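Local coordinates for uncharacterized protein AF_0924 (PDB 3DT5) that is of unknown function but forms the C-terminal domain of a predicted archaeal membrane protein and binds a calcium ion, at residues K73-A78 against T84-E89; E96-L101 against P126-G131. All coordinates share one frame; numbering follows the deposited sequence.

Contact 1: residues K73-A78 against T84-E89; sequences KADKIA and TFYAKE. With CA (calcium ion), chain B.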
loop_
_atom_site.group_PDB
_atom_site.type_symbol
_atom_site.label_atom_id
_atom_site.label_comp_id
_atom_site.label_asym_id
_atom_site.label_seq_id
_atom_site.Cartn_x
_atom_site.Cartn_y
_atom_site.Cartn_z
ATOM N N LYS A 73 -10.177 9.309 8.062
ATOM C CA LYS A 73 -9.736 10.330 7.121
ATOM C C LYS A 73 -10.377 10.168 5.767
ATOM O O LYS A 73 -10.299 11.067 4.930
ATOM C CB LYS A 73 -8.202 10.292 6.898
ATOM C CG LYS A 73 -7.308 10.242 8.143
ATOM C CD LYS A 73 -7.457 11.414 8.987
ATOM C CE LYS A 73 -6.079 11.791 9.517
ATOM N NZ LYS A 73 -6.011 11.510 10.936
ATOM N N ALA A 74 -11.018 9.026 5.528
ATOM C CA ALA A 74 -11.523 8.725 4.177
ATOM C C ALA A 74 -12.634 7.670 4.239
ATOM O O ALA A 74 -12.784 7.011 5.251
ATOM C CB ALA A 74 -10.362 8.228 3.290
ATOM N N ASP A 75 -13.412 7.561 3.160
ATOM C CA ASP A 75 -14.505 6.602 2.991
ATOM C C ASP A 75 -14.633 6.298 1.526
ATOM O O ASP A 75 -14.331 7.150 0.695
ATOM C CB ASP A 75 -15.879 7.187 3.426
ATOM C CG ASP A 75 -16.037 7.289 4.921
ATOM O OD1 ASP A 75 -15.746 6.297 5.626
ATOM O OD2 ASP A 75 -16.544 8.332 5.398
ATOM N N LYS A 76 -15.164 5.111 1.204
ATOM C CA LYS A 76 -15.703 4.837 -0.148
ATOM C C LYS A 76 -17.236 5.121 -0.084
ATOM O O LYS A 76 -17.932 4.585 0.772
ATOM C CB LYS A 76 -15.459 3.372 -0.580
ATOM C CG LYS A 76 -13.974 3.108 -0.778
ATOM C CD LYS A 76 -13.721 2.024 -1.800
ATOM C CE LYS A 76 -12.195 1.650 -1.890
ATOM N NZ LYS A 76 -11.937 0.809 -3.122
ATOM N N ILE A 77 -17.707 5.983 -0.982
ATOM C CA ILE A 77 -19.079 6.498 -0.949
ATOM C C ILE A 77 -19.710 6.239 -2.305
ATOM O O ILE A 77 -18.980 6.196 -3.315
ATOM C CB ILE A 77 -19.011 8.007 -0.706
ATOM C CG1 ILE A 77 -18.354 8.271 0.674
ATOM C CG2 ILE A 77 -20.373 8.669 -0.817
ATOM C CD1 ILE A 77 -17.739 9.726 0.801
ATOM N N ALA A 78 -21.047 6.028 -2.324
ATOM C CA ALA A 78 -21.862 6.028 -3.548
ATOM C C ALA A 78 -21.574 4.861 -4.474
ATOM O O ALA A 78 -21.911 4.944 -5.665
ATOM C CB ALA A 78 -21.715 7.346 -4.315
ATOM N N THR A 84 -12.478 8.541 -0.817
ATOM C CA THR A 84 -12.718 9.984 -0.768
ATOM C C THR A 84 -12.089 10.480 0.520
ATOM O O THR A 84 -12.488 10.048 1.610
ATOM C CB THR A 84 -14.230 10.324 -0.738
ATOM O OG1 THR A 84 -14.794 9.987 -2.009
ATOM C CG2 THR A 84 -14.467 11.858 -0.496
ATOM N N PHE A 85 -11.117 11.379 0.396
ATOM C CA PHE A 85 -10.493 12.004 1.567
ATOM C C PHE A 85 -11.235 13.288 1.898
ATOM O O PHE A 85 -11.615 14.039 0.991
ATOM C CB PHE A 85 -9.024 12.330 1.301
ATOM C CG PHE A 85 -8.135 11.147 1.413
ATOM C CD1 PHE A 85 -7.969 10.276 0.318
ATOM C CD2 PHE A 85 -7.536 10.817 2.627
ATOM C CE1 PHE A 85 -7.173 9.139 0.418
ATOM C CE2 PHE A 85 -6.727 9.686 2.720
ATOM C CZ PHE A 85 -6.538 8.842 1.610
ATOM N N TYR A 86 -11.416 13.558 3.179
ATOM C CA TYR A 86 -12.095 14.796 3.585
ATOM C C TYR A 86 -11.173 15.998 3.655
ATOM O O TYR A 86 -11.624 17.095 3.454
ATOM C CB TYR A 86 -12.896 14.607 4.869
ATOM C CG TYR A 86 -13.941 13.523 4.682
ATOM C CD1 TYR A 86 -15.009 13.709 3.806
ATOM C CD2 TYR A 86 -13.814 12.281 5.335
ATOM C CE1 TYR A 86 -15.927 12.722 3.592
ATOM C CE2 TYR A 86 -14.726 11.294 5.136
ATOM C CZ TYR A 86 -15.794 11.509 4.257
ATOM O OH TYR A 86 -16.745 10.483 4.083
ATOM N N ALA A 87 -9.903 15.779 3.976
ATOM C CA ALA A 87 -8.935 16.866 4.036
ATOM C C ALA A 87 -7.906 16.684 2.937
ATOM O O ALA A 87 -7.353 15.596 2.767
ATOM C CB ALA A 87 -8.273 16.897 5.384
ATOM N N LYS A 88 -7.670 17.754 2.184
ATOM C CA LYS A 88 -6.723 17.732 1.089
ATOM C C LYS A 88 -5.345 17.236 1.543
ATOM O O LYS A 88 -4.693 16.487 0.818
ATOM C CB LYS A 88 -6.611 19.119 0.468
ATOM C CG LYS A 88 -5.503 19.263 -0.571
ATOM C CD LYS A 88 -5.718 20.556 -1.387
ATOM C CE LYS A 88 -4.501 20.932 -2.242
ATOM N NZ LYS A 88 -4.661 22.307 -2.831
ATOM N N GLU A 89 -4.934 17.662 2.746
ATOM C CA GLU A 89 -3.643 17.323 3.354
ATOM C C GLU A 89 -3.463 15.804 3.557
ATOM O O GLU A 89 -2.381 15.261 3.439
ATOM C CB GLU A 89 -3.477 18.065 4.701
ATOM C CG GLU A 89 -4.568 17.805 5.783
ATOM C CD GLU A 89 -5.569 18.981 6.035
ATOM O OE1 GLU A 89 -5.844 19.255 7.224
ATOM O OE2 GLU A 89 -6.096 19.616 5.078
HETATM CA CA CA B . -13.821 5.900 6.982
HETATM O O HOH W 1 -9.116 13.418 5.526
HETATM O O HOH W 2 -15.730 7.408 -2.565
#
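Asp75 and Thr84 face each other as an antiparallel hydrogen-bonded pair, with Asp75 N giving its hydrogen to Thr84 O at 3.1 Å and Thr84 N returning one to Asp75 O at 2.8 Å, while Ala74 and Phe85 form the adjoining non-hydrogen-bonded pair. The backbone pairing runs one step further, to Tyr86 N and Lys73 O; that carbonyl also takes a hydrogen from a water, which in turn accepts one from Ala87 N at the N-cap of helix 88-116. On one face of the ladder the methyl of Ala74 sits over the centre of the Phe85 ring in a CH-pi contact, CB lying 3.9 Å from the ring centroid. Trp94 also meets this ring, with the two planes at about 35°. These two short strands, 74-75 and 83-85, make a beta hairpin, and its first strand carries part of a calcium site. Ala74 O binds the calcium ion at 2.3 Å and Asp75 OD1 at 2.4 Å; Lys71 O and Glu44 OE2 also bind the ion. The other carboxylate oxygen of Asp75 turns to the hairpin partner: Tyr86 OH donates to the anti lone pair of OD2, a short bond of 2.5 Å that reaches the oxygen in the plane of the phenol ring. Carboxylate and ring planes are 72° apart. Because CG of Asp75 stands anti to its carbonyl carbon (chi1 -74°), the carboxylate can bridge metal and phenol at once, and Tyr86 acts as a second-shell residue that probably limits its rotation. Beyond it, Ile77 CD1 packs 3.9 Å from Thr84 CB and also touches the phenol end of Tyr86. A second water links Ile77 N to Thr84 OG1.

Contact 2: residues E96-L101 against P126-G131; sequences EALDVL and PDWLIG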
loop_
_atom_site.group_PDB
_atom_site.type_symbol
_atom_site.label_atom_id
_atom_site.label_comp_id
_atom_site.label_asym_id
_atom_site.label_seq_id
_atom_site.Cartn_x
_atom_site.Cartn_y
_atom_site.Cartn_z
ATOM N N GLU A 96 1.704 10.746 -1.635
ATOM C CA GLU A 96 3.146 10.684 -1.458
ATOM C C GLU A 96 3.583 9.300 -0.919
ATOM O O GLU A 96 4.546 8.696 -1.401
ATOM C CB GLU A 96 3.518 11.810 -0.504
ATOM C CG GLU A 96 4.876 11.758 0.066
ATOM C CD GLU A 96 5.221 13.062 0.812
ATOM O OE1 GLU A 96 4.666 14.151 0.459
ATOM O OE2 GLU A 96 6.060 12.987 1.742
ATOM N N ALA A 97 2.879 8.806 0.090
ATOM C CA ALA A 97 3.244 7.520 0.691
ATOM C C ALA A 97 3.014 6.354 -0.267
ATOM O O ALA A 97 3.836 5.438 -0.289
ATOM C CB ALA A 97 2.506 7.297 2.012
ATOM N N LEU A 98 1.907 6.372 -1.020
ATOM C CA LEU A 98 1.643 5.309 -1.996
ATOM C C LEU A 98 2.732 5.252 -3.065
ATOM O O LEU A 98 3.144 4.160 -3.466
ATOM C CB LEU A 98 0.240 5.442 -2.648
ATOM C CG LEU A 98 -0.903 5.194 -1.651
ATOM C CD1 LEU A 98 -2.250 5.614 -2.267
ATOM C CD2 LEU A 98 -0.930 3.738 -1.285
ATOM N N ASP A 99 3.211 6.411 -3.485
ATOM C CA ASP A 99 4.304 6.466 -4.494
ATOM C C ASP A 99 5.599 5.861 -3.932
ATOM O O ASP A 99 6.300 5.086 -4.621
ATOM C CB ASP A 99 4.514 7.888 -4.967
ATOM C CG ASP A 99 3.433 8.348 -5.985
ATOM O OD1 ASP A 99 2.754 7.486 -6.646
ATOM O OD2 ASP A 99 3.300 9.589 -6.136
ATOM N N VAL A 100 5.907 6.202 -2.671
ATOM C CA VAL A 100 7.034 5.546 -1.962
ATOM C C VAL A 100 6.813 4.035 -1.776
ATOM O O VAL A 100 7.736 3.259 -1.982
ATOM C CB VAL A 100 7.354 6.209 -0.585
ATOM C CG1 VAL A 100 8.501 5.474 0.112
ATOM C CG2 VAL A 100 7.768 7.676 -0.806
ATOM N N LEU A 101 5.614 3.632 -1.364
ATOM C CA LEU A 101 5.272 2.214 -1.265
ATOM C C LEU A 101 5.543 1.447 -2.581
ATOM O O LEU A 101 6.110 0.333 -2.597
ATOM C CB LEU A 101 3.781 2.112 -0.914
ATOM C CG LEU A 101 3.076 0.726 -0.955
ATOM C CD1 LEU A 101 3.570 -0.113 0.187
ATOM C CD2 LEU A 101 1.526 0.952 -0.837
ATOM N N PRO A 126 -0.008 0.970 -10.848
ATOM C CA PRO A 126 -1.433 1.256 -11.057
ATOM C C PRO A 126 -1.806 2.713 -10.736
ATOM O O PRO A 126 -1.000 3.453 -10.125
ATOM C CB PRO A 126 -2.129 0.309 -10.063
ATOM C CG PRO A 126 -1.174 0.241 -8.919
ATOM C CD PRO A 126 0.245 0.368 -9.515
ATOM N N ASP A 127 -3.013 3.114 -11.143
ATOM C CA ASP A 127 -3.609 4.366 -10.713
ATOM C C ASP A 127 -4.050 4.181 -9.271
ATOM O O ASP A 127 -4.666 3.189 -8.948
ATOM C CB ASP A 127 -4.828 4.706 -11.602
ATOM C CG ASP A 127 -4.422 4.909 -13.053
ATOM O OD1 ASP A 127 -3.279 5.343 -13.277
ATOM O OD2 ASP A 127 -5.209 4.605 -13.969
ATOM N N TRP A 128 -3.749 5.149 -8.413
ATOM C CA TRP A 128 -4.214 5.104 -7.022
ATOM C C TRP A 128 -5.696 5.504 -6.997
ATOM O O TRP A 128 -6.092 6.483 -7.655
ATOM C CB TRP A 128 -3.383 6.043 -6.172
ATOM C CG TRP A 128 -1.923 5.671 -6.185
ATOM C CD1 TRP A 128 -0.865 6.492 -6.457
ATOM C CD2 TRP A 128 -1.378 4.367 -5.917
ATOM N NE1 TRP A 128 0.324 5.782 -6.353
ATOM C CE2 TRP A 128 0.034 4.476 -6.024
ATOM C CE3 TRP A 128 -1.937 3.130 -5.548
ATOM C CZ2 TRP A 128 0.889 3.382 -5.776
ATOM C CZ3 TRP A 128 -1.075 2.036 -5.287
ATOM C CH2 TRP A 128 0.314 2.178 -5.419
ATOM N N LEU A 129 -6.511 4.743 -6.296
ATOM C CA LEU A 129 -7.958 5.019 -6.263
ATOM C C LEU A 129 -8.256 5.989 -5.090
ATOM O O LEU A 129 -8.887 5.613 -4.090
ATOM C CB LEU A 129 -8.747 3.721 -6.138
ATOM C CG LEU A 129 -8.611 2.801 -7.372
ATOM C CD1 LEU A 129 -9.289 1.511 -7.144
ATOM C CD2 LEU A 129 -9.139 3.408 -8.690
ATOM N N ILE A 130 -7.741 7.213 -5.212
ATOM C CA ILE A 130 -7.848 8.194 -4.158
ATOM C C ILE A 130 -8.306 9.541 -4.744
ATOM O O ILE A 130 -7.999 9.866 -5.895
ATOM C CB ILE A 130 -6.517 8.356 -3.386
ATOM C CG1 ILE A 130 -5.344 8.794 -4.309
ATOM C CG2 ILE A 130 -6.173 7.049 -2.536
ATOM C CD1 ILE A 130 -4.082 9.221 -3.534
ATOM N N GLY A 131 -9.014 10.327 -3.941
ATOM C CA GLY A 131 -9.527 11.643 -4.403
ATOM C C GLY A 131 -9.858 12.542 -3.240
ATOM O O GLY A 131 -9.949 12.081 -2.108
#
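The indole of Trp128 receives Leu98 CB over the centre of one face, has the carbonyl oxygen of Pro126 above the opposite face, and meets Asp99 OD1 at its edge. The Leu98 contact is a CH-pi interaction with the five-membered ring, CB standing 3.7 Å from its centroid and 17° off the ring normal. Leu98 CD1 extends the packing to CG of the indole at 3.9 Å, the leucine and the indole running antiparallel, side by side. Further along the ring, the backbone oxygen of Leu98 comes within 3.3 Å of Trp128 CZ2. At the pyrrole edge Trp128 NE1 donates a hydrogen bond of 3.0 Å to Asp99 OD1, which lies almost in the indole plane; the nitrogen, however, approaches from above the carboxylate plane, 40° out of it. Asp99 CG is anti to its carbonyl carbon (chi1 -77°), and this rotation swings the carboxylate across the helix face toward the indole nitrogen. The same OD1 forms a salt bridge with Lys125, just before the 126-131 segment, so one oxygen serves both a neutral donor and a charged one. A leucine in place of Trp128 would probably cost Asp99 OD1 the indole N-H, leaving it to Lys125, and open a gap beside Leu98, where the flat ring now lies. Ile130 adds a lighter apolar contact, its CG2 4.2 Å from Leu98 CD1. Trp128 and Ile130 thus join the C-terminal segment to the long helix 88-116, which also supplies Trp102 against the indole and Phe91 and Lys95 against Ile130. Next to Leu98 along the helix, Leu101 packs on helix 16-35 and on Leu62 of helix 60-65, which Val100 also touches, while strand 130-131 pairs in parallel with strand 83-85 at the border of the small sheet.

How the contacts relate
The centres of the two contacts lie about 14 Å apart, and they follow one another along the chain, contact 1 closing before contact 2 opens. Both use helix 88-116: the 84-89 segment runs into its first residues, and contact 2 lies farther along it. They also share the three-stranded mixed sheet, whose middle strand, 83-85, pairs antiparallel with 74-75 and parallel with 130-131. The contacts meet directly there, through a probable hydrogen bond from Phe85 N to Gly131 O and packing of the Phe85 ring on Ile130. The C-terminal segment thereby connects the calcium-bearing hairpin, at the domain's periphery, with the helical body nearer its centre.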